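Local coordinates for protein tyrosine--tRNA ligase (PDB 2CYC) that catalyses the ATP-dependent attachment of tyrosine to its cognate tRNA, first activating the amino acid as tyrosyl-adenylate and then transferring it to the acceptor end, at residues 39-44 with 166-171; 78-83 with 153-158. All coordinates share one frame; numbering follows the deposited sequence.

Contact 1: 39-44 with 166-171; sequences GFEISG and LIYPMM. With TYR (tyrosine), chain C.
Y168 reaches from its helix to E41 and, with the same hydroxyl, to the bound tyrosine, so this contact is one wall of the amino-acid pocket in the class I synthetase catalytic domain, a Rossmann-type fold. The 39-44 segment begins on strand 36-40 and runs on into a loop; 166-171 belongs to helix 164-178, which turns Y168 toward it, with E41 CA and Y168 CA 11.3 Å apart. Starting at CB, the Y168 side chain runs out with CG anti to the backbone N (chi1 -178°), which sends the ring straight off the helix. One flank of the ring, CE1, passes 3.2 Å from E41 OE2, while CE2 on the other flank lies 3.6 Å from the ligand N. At the tip, OH donates to E41 OE2 at 2.6 Å, using the anti lone pair of that oxygen, and accepts from the ligand N at 2.8 Å. The ligand nitrogen sits at the ring edge, in its plane, whereas the carboxylate of E41 is turned 56° from that plane. A phenylalanine here would probably leave the ligand amine short of one acceptor and E41 OE2 short of one donor. D175, Q190, Y37 and Q172 also hydrogen-bond the ligand, Y37 and D175 probably at its phenolic end, as in related enzymes, and H76 meets the Y168 ring edge-to-face. On the strand side, G39 O lies 3.4 Å from ligand CD1, and a side chain at G39 would run into ligand CE1. E41 N comes to 3.9 Å from the ligand CB.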
ATOM      1  N   GLY A  39     -13.602 -13.331   5.650  1.00 16.94           N
ATOM      2  CA  GLY A  39     -12.518 -12.952   6.531  1.00 16.97           C
ATOM      3  C   GLY A  39     -13.000 -12.279   7.797  1.00 21.42           C
ATOM      4  O   GLY A  39     -14.059 -11.650   7.826  1.00 14.39           O
ATOM      5  N   PHE A  40     -12.218 -12.413   8.860  1.00 16.01           N
ATOM      6  CA  PHE A  40     -12.587 -11.802  10.123  1.00 15.27           C
ATOM      7  C   PHE A  40     -11.376 -11.176  10.770  1.00 17.46           C
ATOM      8  O   PHE A  40     -10.273 -11.727  10.733  1.00 20.11           O
ATOM      9  CB  PHE A  40     -13.119 -12.832  11.121  1.00 16.97           C
ATOM     10  CG  PHE A  40     -14.269 -13.636  10.626  1.00 21.54           C
ATOM     11  CD1 PHE A  40     -14.056 -14.828   9.935  1.00 17.16           C
ATOM     12  CD2 PHE A  40     -15.573 -13.224  10.875  1.00 18.05           C
ATOM     13  CE1 PHE A  40     -15.126 -15.598   9.509  1.00 18.31           C
ATOM     14  CE2 PHE A  40     -16.651 -13.993  10.450  1.00 15.25           C
ATOM     15  CZ  PHE A  40     -16.423 -15.180   9.767  1.00 21.49           C
ATOM     16  N   GLU A  41     -11.586 -10.024  11.376  1.00 16.01           N
ATOM     17  CA  GLU A  41     -10.514  -9.400  12.118  1.00 21.90           C
ATOM     18  C   GLU A  41     -10.470 -10.208  13.420  1.00 21.99           C
ATOM     19  O   GLU A  41     -11.455 -10.850  13.790  1.00 16.74           O
ATOM     20  CB  GLU A  41     -10.848  -7.945  12.415  1.00 20.47           C
ATOM     21  CG  GLU A  41     -10.546  -6.993  11.253  1.00 31.83           C
ATOM     22  CD  GLU A  41     -10.443  -5.543  11.711  1.00 33.07           C
ATOM     23  OE1 GLU A  41     -10.453  -5.311  12.938  1.00 41.73           O
ATOM     24  OE2 GLU A  41     -10.348  -4.641  10.853  1.00 22.90           O
ATOM     25  N   ILE A  42      -9.334 -10.179  14.102  1.00 23.39           N
ATOM     26  CA  ILE A  42      -9.170 -10.901  15.361  1.00 24.48           C
ATOM     27  C   ILE A  42      -9.072  -9.826  16.454  1.00 29.89           C
ATOM     28  O   ILE A  42      -8.100  -9.067  16.502  1.00 27.47           O
ATOM     29  CB  ILE A  42      -7.872 -11.744  15.316  1.00 22.68           C
ATOM     30  CG1 ILE A  42      -7.836 -12.580  14.019  1.00 23.53           C
ATOM     31  CG2 ILE A  42      -7.781 -12.641  16.542  1.00 24.85           C
ATOM     32  CD1 ILE A  42      -8.994 -13.607  13.865  1.00 15.60           C
ATOM     33  N   SER A  43     -10.069  -9.743  17.328  1.00 28.71           N
ATOM     34  CA  SER A  43     -10.028  -8.701  18.358  1.00 38.93           C
ATOM     35  C   SER A  43     -11.063  -8.773  19.466  1.00 40.08           C
ATOM     36  O   SER A  43     -11.413  -7.735  20.031  1.00 48.54           O
ATOM     37  CB  SER A  43     -10.176  -7.336  17.704  1.00 46.28           C
ATOM     38  OG  SER A  43     -11.453  -7.226  17.090  1.00 48.72           O
ATOM     39  N   GLY A  44     -11.565  -9.961  19.778  1.00 37.06           N
ATOM     40  CA  GLY A  44     -12.551 -10.062  20.839  1.00 31.50           C
ATOM     41  C   GLY A  44     -13.377 -11.331  20.782  1.00 29.29           C
ATOM     42  O   GLY A  44     -13.153 -12.197  19.928  1.00 20.84           O
ATOM     43  N   LEU A 166      -5.079   2.706   4.996  1.00 17.84           N
ATOM     44  CA  LEU A 166      -5.564   2.894   3.626  1.00 17.48           C
ATOM     45  C   LEU A 166      -5.148   1.687   2.775  1.00 15.92           C
ATOM     46  O   LEU A 166      -5.771   1.386   1.761  1.00 19.45           O
ATOM     47  CB  LEU A 166      -4.986   4.178   3.017  1.00 20.34           C
ATOM     48  CG  LEU A 166      -5.703   5.502   3.322  1.00 27.67           C
ATOM     49  CD1 LEU A 166      -7.082   5.468   2.697  1.00 24.41           C
ATOM     50  CD2 LEU A 166      -5.810   5.726   4.821  1.00 21.56           C
ATOM     51  N   ILE A 167      -4.085   0.999   3.180  1.00 13.95           N
ATOM     52  CA  ILE A 167      -3.650  -0.177   2.428  1.00 18.95           C
ATOM     53  C   ILE A 167      -4.620  -1.343   2.680  1.00 15.85           C
ATOM     54  O   ILE A 167      -4.914  -2.139   1.784  1.00 18.77           O
ATOM     55  CB  ILE A 167      -2.213  -0.588   2.837  1.00 22.09           C
ATOM     56  CG1 ILE A 167      -1.241   0.554   2.508  1.00 17.17           C
ATOM     57  CG2 ILE A 167      -1.804  -1.886   2.117  1.00 17.15           C
ATOM     58  CD1 ILE A 167       0.169   0.319   3.010  1.00 17.70           C
ATOM     59  N   TYR A 168      -5.126  -1.424   3.906  1.00 19.87           N
ATOM     60  CA  TYR A 168      -6.065  -2.474   4.327  1.00 15.95           C
ATOM     61  C   TYR A 168      -7.164  -2.836   3.299  1.00 17.69           C
ATOM     62  O   TYR A 168      -7.347  -4.005   2.954  1.00 23.25           O
ATOM     63  CB  TYR A 168      -6.692  -2.047   5.673  1.00 15.31           C
ATOM     64  CG  TYR A 168      -7.668  -3.011   6.341  1.00 18.79           C
ATOM     65  CD1 TYR A 168      -7.501  -3.367   7.676  1.00 17.77           C
ATOM     66  CD2 TYR A 168      -8.802  -3.487   5.676  1.00 13.59           C
ATOM     67  CE1 TYR A 168      -8.429  -4.162   8.341  1.00 20.89           C
ATOM     68  CE2 TYR A 168      -9.743  -4.285   6.335  1.00 16.47           C
ATOM     69  CZ  TYR A 168      -9.546  -4.616   7.669  1.00 23.55           C
ATOM     70  OH  TYR A 168     -10.458  -5.407   8.339  1.00 20.91           O
ATOM     71  N   PRO A 169      -7.898  -1.847   2.782  1.00 18.60           N
ATOM     72  CA  PRO A 169      -8.941  -2.224   1.815  1.00 21.25           C
ATOM     73  C   PRO A 169      -8.403  -2.880   0.536  1.00 20.38           C
ATOM     74  O   PRO A 169      -9.054  -3.740  -0.053  1.00 16.89           O
ATOM     75  CB  PRO A 169      -9.656  -0.898   1.539  1.00 17.56           C
ATOM     76  CG  PRO A 169      -9.394  -0.091   2.811  1.00 21.34           C
ATOM     77  CD  PRO A 169      -7.940  -0.404   3.062  1.00 20.33           C
ATOM     78  N   MET A 170      -7.225  -2.459   0.094  1.00 14.51           N
ATOM     79  CA  MET A 170      -6.652  -3.038  -1.107  1.00 17.07           C
ATOM     80  C   MET A 170      -6.194  -4.468  -0.809  1.00 16.65           C
ATOM     81  O   MET A 170      -6.180  -5.329  -1.690  1.00 20.25           O
ATOM     82  CB  MET A 170      -5.496  -2.161  -1.612  1.00 11.65           C
ATOM     83  CG  MET A 170      -5.967  -0.776  -2.069  1.00 15.45           C
ATOM     84  SD  MET A 170      -7.144  -0.823  -3.460  1.00 21.01           S
ATOM     85  CE  MET A 170      -8.754  -0.873  -2.594  1.00 19.26           C
ATOM     86  N   MET A 171      -5.833  -4.721   0.442  1.00 19.64           N
ATOM     87  CA  MET A 171      -5.426  -6.062   0.844  1.00 18.89           C
ATOM     88  C   MET A 171      -6.660  -6.974   0.857  1.00 18.06           C
ATOM     89  O   MET A 171      -6.577  -8.145   0.481  1.00 18.08           O
ATOM     90  CB  MET A 171      -4.796  -6.034   2.242  1.00 16.59           C
ATOM     91  CG  MET A 171      -3.393  -5.449   2.298  1.00 15.83           C
ATOM     92  SD  MET A 171      -2.895  -5.120   4.010  1.00 19.51           S
ATOM     93  CE  MET A 171      -2.881  -6.815   4.692  1.00 15.91           C
TER
HETATM   94  N   TYR C 701     -12.747  -6.160   6.991  1.00 14.73           N
HETATM   95  CA  TYR C 701     -13.309  -7.378   7.649  1.00 22.87           C
HETATM   96  C   TYR C 701     -13.965  -7.012   8.979  1.00 25.66           C
HETATM   97  O   TYR C 701     -13.807  -5.852   9.417  1.00 26.49           O
HETATM   98  CB  TYR C 701     -12.197  -8.414   7.882  1.00 14.73           C
HETATM   99  CG  TYR C 701     -11.590  -8.949   6.600  1.00 17.44           C
HETATM  100  CD1 TYR C 701     -12.368  -9.635   5.668  1.00 14.90           C
HETATM  101  CD2 TYR C 701     -10.232  -8.771   6.318  1.00 17.69           C
HETATM  102  CE1 TYR C 701     -11.808 -10.129   4.477  1.00 16.73           C
HETATM  103  CE2 TYR C 701      -9.665  -9.265   5.144  1.00 16.39           C
HETATM  104  CZ  TYR C 701     -10.454  -9.937   4.226  1.00 16.40           C
HETATM  105  OH  TYR C 701      -9.884 -10.412   3.057  1.00 16.00           O
HETATM  106  OXT TYR C 701     -14.625  -7.890   9.569  1.00 26.11           O

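Contact 2: 78-83 with 153-158; sequences WINDKL and MGRQMG
The amide of N80 sits between M153 and R155 and makes up the close-packed half of this contact. Its ND2 donates to M153 O at 3.0 Å along a fairly straight path (160°), lying in the carbonyl plane on a lone pair, while the methionine CB packs 3.5 Å from the same nitrogen. The M153 chain crosses N80 obliquely, CG and SD both 3.9 Å from N80 OD1. With CG anti to the backbone N (chi1 -152°), N80 carries OD1 to the other side, where it meets the edge of the R155 guanidinium near its plane; the modelled NE to OD1 separation is very short, so its exact length is doubtful. R155 NH2 also donates to N80 O at 3.0 Å, and there the donor stands above the carbonyl plane although the oxygen lies in the guanidinium plane. Amide and guanidinium are turned 70° apart.

N80 is the first residue beyond helix 74-79, which closes in a Schellman motif: D81, with positive phi, is its C-prime residue, K82 N reaching back to S77 O and D81 N to W78 O. R155 thus grips a carbonyl next to the helix end from the loop that precedes helix 164-178.

Toward solvent the fit is looser. D81 OD2 stays 3.8 Å from R155 NH2, well off the guanidinium plane, a long salt bridge of charges alone, and a water donating to OD2 and accepting from NH2 fills in between the two. The stronger partner of this carboxylate oxygen is K165, while OD1 pairs with K139 of the second subunit. A second water donates to M153 O. It takes a weak bond from K82 NZ, 3.3 Å from NZ to the water oxygen.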
ATOM      1  N   TRP A  78      -3.787  -6.210  12.867  1.00 19.14           N
ATOM      2  CA  TRP A  78      -2.604  -5.521  13.373  1.00 21.42           C
ATOM      3  C   TRP A  78      -2.652  -4.074  12.858  1.00 27.03           C
ATOM      4  O   TRP A  78      -2.455  -3.116  13.611  1.00 23.60           O
ATOM      5  CB  TRP A  78      -1.360  -6.263  12.869  1.00 19.44           C
ATOM      6  CG  TRP A  78      -0.066  -5.488  12.865  1.00 21.19           C
ATOM      7  CD1 TRP A  78       0.419  -4.675  13.857  1.00 20.39           C
ATOM      8  CD2 TRP A  78       0.924  -5.492  11.826  1.00 18.45           C
ATOM      9  NE1 TRP A  78       1.654  -4.175  13.496  1.00 25.70           N
ATOM     10  CE2 TRP A  78       1.987  -4.658  12.255  1.00 20.78           C
ATOM     11  CE3 TRP A  78       1.017  -6.124  10.569  1.00 18.03           C
ATOM     12  CZ2 TRP A  78       3.134  -4.431  11.470  1.00 22.39           C
ATOM     13  CZ3 TRP A  78       2.155  -5.905   9.788  1.00 18.95           C
ATOM     14  CH2 TRP A  78       3.203  -5.059  10.245  1.00 23.65           C
ATOM     15  N   ILE A  79      -2.937  -3.931  11.569  1.00 21.36           N
ATOM     16  CA  ILE A  79      -3.045  -2.624  10.931  1.00 22.96           C
ATOM     17  C   ILE A  79      -4.170  -1.820  11.569  1.00 24.54           C
ATOM     18  O   ILE A  79      -4.042  -0.613  11.802  1.00 23.12           O
ATOM     19  CB  ILE A  79      -3.356  -2.779   9.427  1.00 18.16           C
ATOM     20  CG1 ILE A  79      -2.089  -3.208   8.681  1.00 14.53           C
ATOM     21  CG2 ILE A  79      -3.946  -1.484   8.872  1.00 12.34           C
ATOM     22  CD1 ILE A  79      -2.335  -3.510   7.207  1.00 13.59           C
ATOM     23  N   ASN A  80      -5.272  -2.502  11.862  1.00 18.36           N
ATOM     24  CA  ASN A  80      -6.423  -1.834  12.443  1.00 22.19           C
ATOM     25  C   ASN A  80      -6.352  -1.672  13.963  1.00 20.10           C
ATOM     26  O   ASN A  80      -7.360  -1.406  14.612  1.00 21.73           O
ATOM     27  CB  ASN A  80      -7.713  -2.562  12.031  1.00 14.86           C
ATOM     28  CG  ASN A  80      -8.906  -1.629  11.993  1.00 25.69           C
ATOM     29  OD1 ASN A  80      -8.736  -0.410  11.974  1.00 18.23           O
ATOM     30  ND2 ASN A  80     -10.114  -2.189  11.966  1.00 18.50           N
ATOM     31  N   ASP A  81      -5.153  -1.830  14.515  1.00 22.68           N
ATOM     32  CA  ASP A  81      -4.901  -1.681  15.950  1.00 26.15           C
ATOM     33  C   ASP A  81      -5.700  -2.572  16.902  1.00 31.02           C
ATOM     34  O   ASP A  81      -6.051  -2.143  17.998  1.00 25.86           O
ATOM     35  CB  ASP A  81      -5.101  -0.220  16.366  1.00 28.72           C
ATOM     36  CG  ASP A  81      -4.193   0.728  15.607  1.00 31.89           C
ATOM     37  OD1 ASP A  81      -2.977   0.446  15.521  1.00 30.18           O
ATOM     38  OD2 ASP A  81      -4.694   1.753  15.100  1.00 31.60           O
ATOM     39  N   LYS A  82      -5.973  -3.811  16.514  1.00 28.72           N
ATOM     40  CA  LYS A  82      -6.727  -4.686  17.402  1.00 27.67           C
ATOM     41  C   LYS A  82      -5.792  -5.330  18.401  1.00 27.36           C
ATOM     42  O   LYS A  82      -4.602  -5.505  18.126  1.00 22.09           O
ATOM     43  CB  LYS A  82      -7.463  -5.767  16.606  1.00 30.00           C
ATOM     44  CG  LYS A  82      -8.495  -5.218  15.636  1.00 21.09           C
ATOM     45  CD  LYS A  82      -9.434  -4.238  16.322  1.00 30.48           C
ATOM     46  CE  LYS A  82     -10.528  -3.794  15.371  1.00 27.31           C
ATOM     47  NZ  LYS A  82     -11.278  -2.646  15.941  1.00 47.55           N
ATOM     48  N   LEU A  83      -6.332  -5.682  19.564  1.00 26.64           N
ATOM     49  CA  LEU A  83      -5.530  -6.310  20.590  1.00 22.43           C
ATOM     50  C   LEU A  83      -4.247  -5.511  20.770  1.00 25.95           C
ATOM     51  O   LEU A  83      -3.141  -6.060  20.761  1.00 26.30           O
ATOM     52  CB  LEU A  83      -5.233  -7.770  20.197  1.00 25.10           C
ATOM     53  CG  LEU A  83      -6.464  -8.695  20.319  1.00 30.72           C
ATOM     54  CD1 LEU A  83      -6.238 -10.051  19.646  1.00 21.80           C
ATOM     55  CD2 LEU A  83      -6.773  -8.888  21.807  1.00 30.86           C
ATOM     56  N   MET A 153     -13.609  -1.195   7.809  1.00 23.98           N
ATOM     57  CA  MET A 153     -12.838  -1.576   8.984  1.00 26.09           C
ATOM     58  C   MET A 153     -13.337  -0.868  10.232  1.00 26.66           C
ATOM     59  O   MET A 153     -12.646  -0.806  11.254  1.00 26.95           O
ATOM     60  CB  MET A 153     -11.335  -1.349   8.765  1.00 28.15           C
ATOM     61  CG  MET A 153     -10.837   0.073   8.750  1.00 33.67           C
ATOM     62  SD  MET A 153      -9.098   0.087   8.134  1.00 39.64           S
ATOM     63  CE  MET A 153      -9.415   0.347   6.526  1.00  5.82           C
ATOM     64  N   GLY A 154     -14.562  -0.356  10.131  1.00 28.99           N
ATOM     65  CA  GLY A 154     -15.198   0.321  11.244  1.00 35.82           C
ATOM     66  C   GLY A 154     -14.662   1.703  11.548  1.00 37.13           C
ATOM     67  O   GLY A 154     -14.785   2.176  12.672  1.00 38.71           O
ATOM     68  N   ARG A 155     -14.072   2.352  10.551  1.00 37.92           N
ATOM     69  CA  ARG A 155     -13.520   3.692  10.734  1.00 39.69           C
ATOM     70  C   ARG A 155     -14.062   4.696   9.740  1.00 42.22           C
ATOM     71  O   ARG A 155     -14.682   4.337   8.735  1.00 37.63           O
ATOM     72  CB  ARG A 155     -12.000   3.676  10.581  1.00 37.58           C
ATOM     73  CG  ARG A 155     -11.291   3.001  11.710  1.00 48.06           C
ATOM     74  CD  ARG A 155      -9.870   2.675  11.343  1.00 37.90           C
ATOM     75  NE  ARG A 155      -9.287   1.838  12.378  1.00 49.69           N
ATOM     76  CZ  ARG A 155      -8.948   2.271  13.585  1.00 50.01           C
ATOM     77  NH1 ARG A 155      -9.126   3.544  13.903  1.00 51.75           N
ATOM     78  NH2 ARG A 155      -8.449   1.426  14.478  1.00 54.40           N
ATOM     79  N   GLN A 156     -13.809   5.962  10.045  1.00 39.77           N
ATOM     80  CA  GLN A 156     -14.198   7.063   9.187  1.00 45.17           C
ATOM     81  C   GLN A 156     -12.886   7.777   8.879  1.00 45.08           C
ATOM     82  O   GLN A 156     -11.939   7.699   9.662  1.00 44.57           O
ATOM     83  CB  GLN A 156     -15.162   8.005   9.915  1.00 44.82           C
ATOM     84  CG  GLN A 156     -16.524   7.400  10.210  1.00 52.69           C
ATOM     85  CD  GLN A 156     -17.161   6.750   8.987  1.00 60.84           C
ATOM     86  OE1 GLN A 156     -17.200   7.336   7.901  1.00 58.77           O
ATOM     87  NE2 GLN A 156     -17.673   5.535   9.164  1.00 63.01           N
ATOM     88  N   MET A 157     -12.821   8.451   7.740  1.00 46.09           N
ATOM     89  CA  MET A 157     -11.612   9.166   7.365  1.00 51.73           C
ATOM     90  C   MET A 157     -11.232  10.227   8.393  1.00 57.72           C
ATOM     91  O   MET A 157     -11.945  11.214   8.571  1.00 61.59           O
ATOM     92  CB  MET A 157     -11.788   9.816   5.992  1.00 50.14           C
ATOM     93  CG  MET A 157     -11.454   8.895   4.827  1.00 49.15           C
ATOM     94  SD  MET A 157      -9.753   8.247   4.938  1.00 52.28           S
ATOM     95  CE  MET A 157      -8.804   9.732   4.760  1.00 39.09           C
ATOM     96  N   GLY A 158     -10.109  10.009   9.072  1.00 61.90           N
ATOM     97  CA  GLY A 158      -9.637  10.954  10.069  1.00 61.46           C
ATOM     98  C   GLY A 158      -8.530  11.831   9.516  1.00 61.67           C
ATOM     99  O   GLY A 158      -7.808  11.436   8.599  1.00 60.41           O
TER
HETATM  100  O   HOH W   1      -6.692   2.967  16.111  1.00 44.86           O
HETATM  101  O   HOH W   2     -12.177  -0.134  13.975  1.00 59.56           O

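Contact 1 lies deeper, beside the bound tyrosine, and contact 2 is farther out, with one edge in water; their centres are about 8 Å apart. They meet at E41 OE2, which N80 ND2 approaches to 2.7 Å, a probable hydrogen bond, so the oxygen that takes the Y168 hydroxyl is also tied to the 78-83 turn. K82 packs on E41 and S43 as well, and M153 touches Y168 from the loop leading into helix 164-178. Contact 1 rests on a single polar bond plus the ligand, whereas contact 2 spreads over several amide, guanidinium and water-mediated links. Both border the second subunit, contact 1 by side-chain packing, contact 2 also through charge.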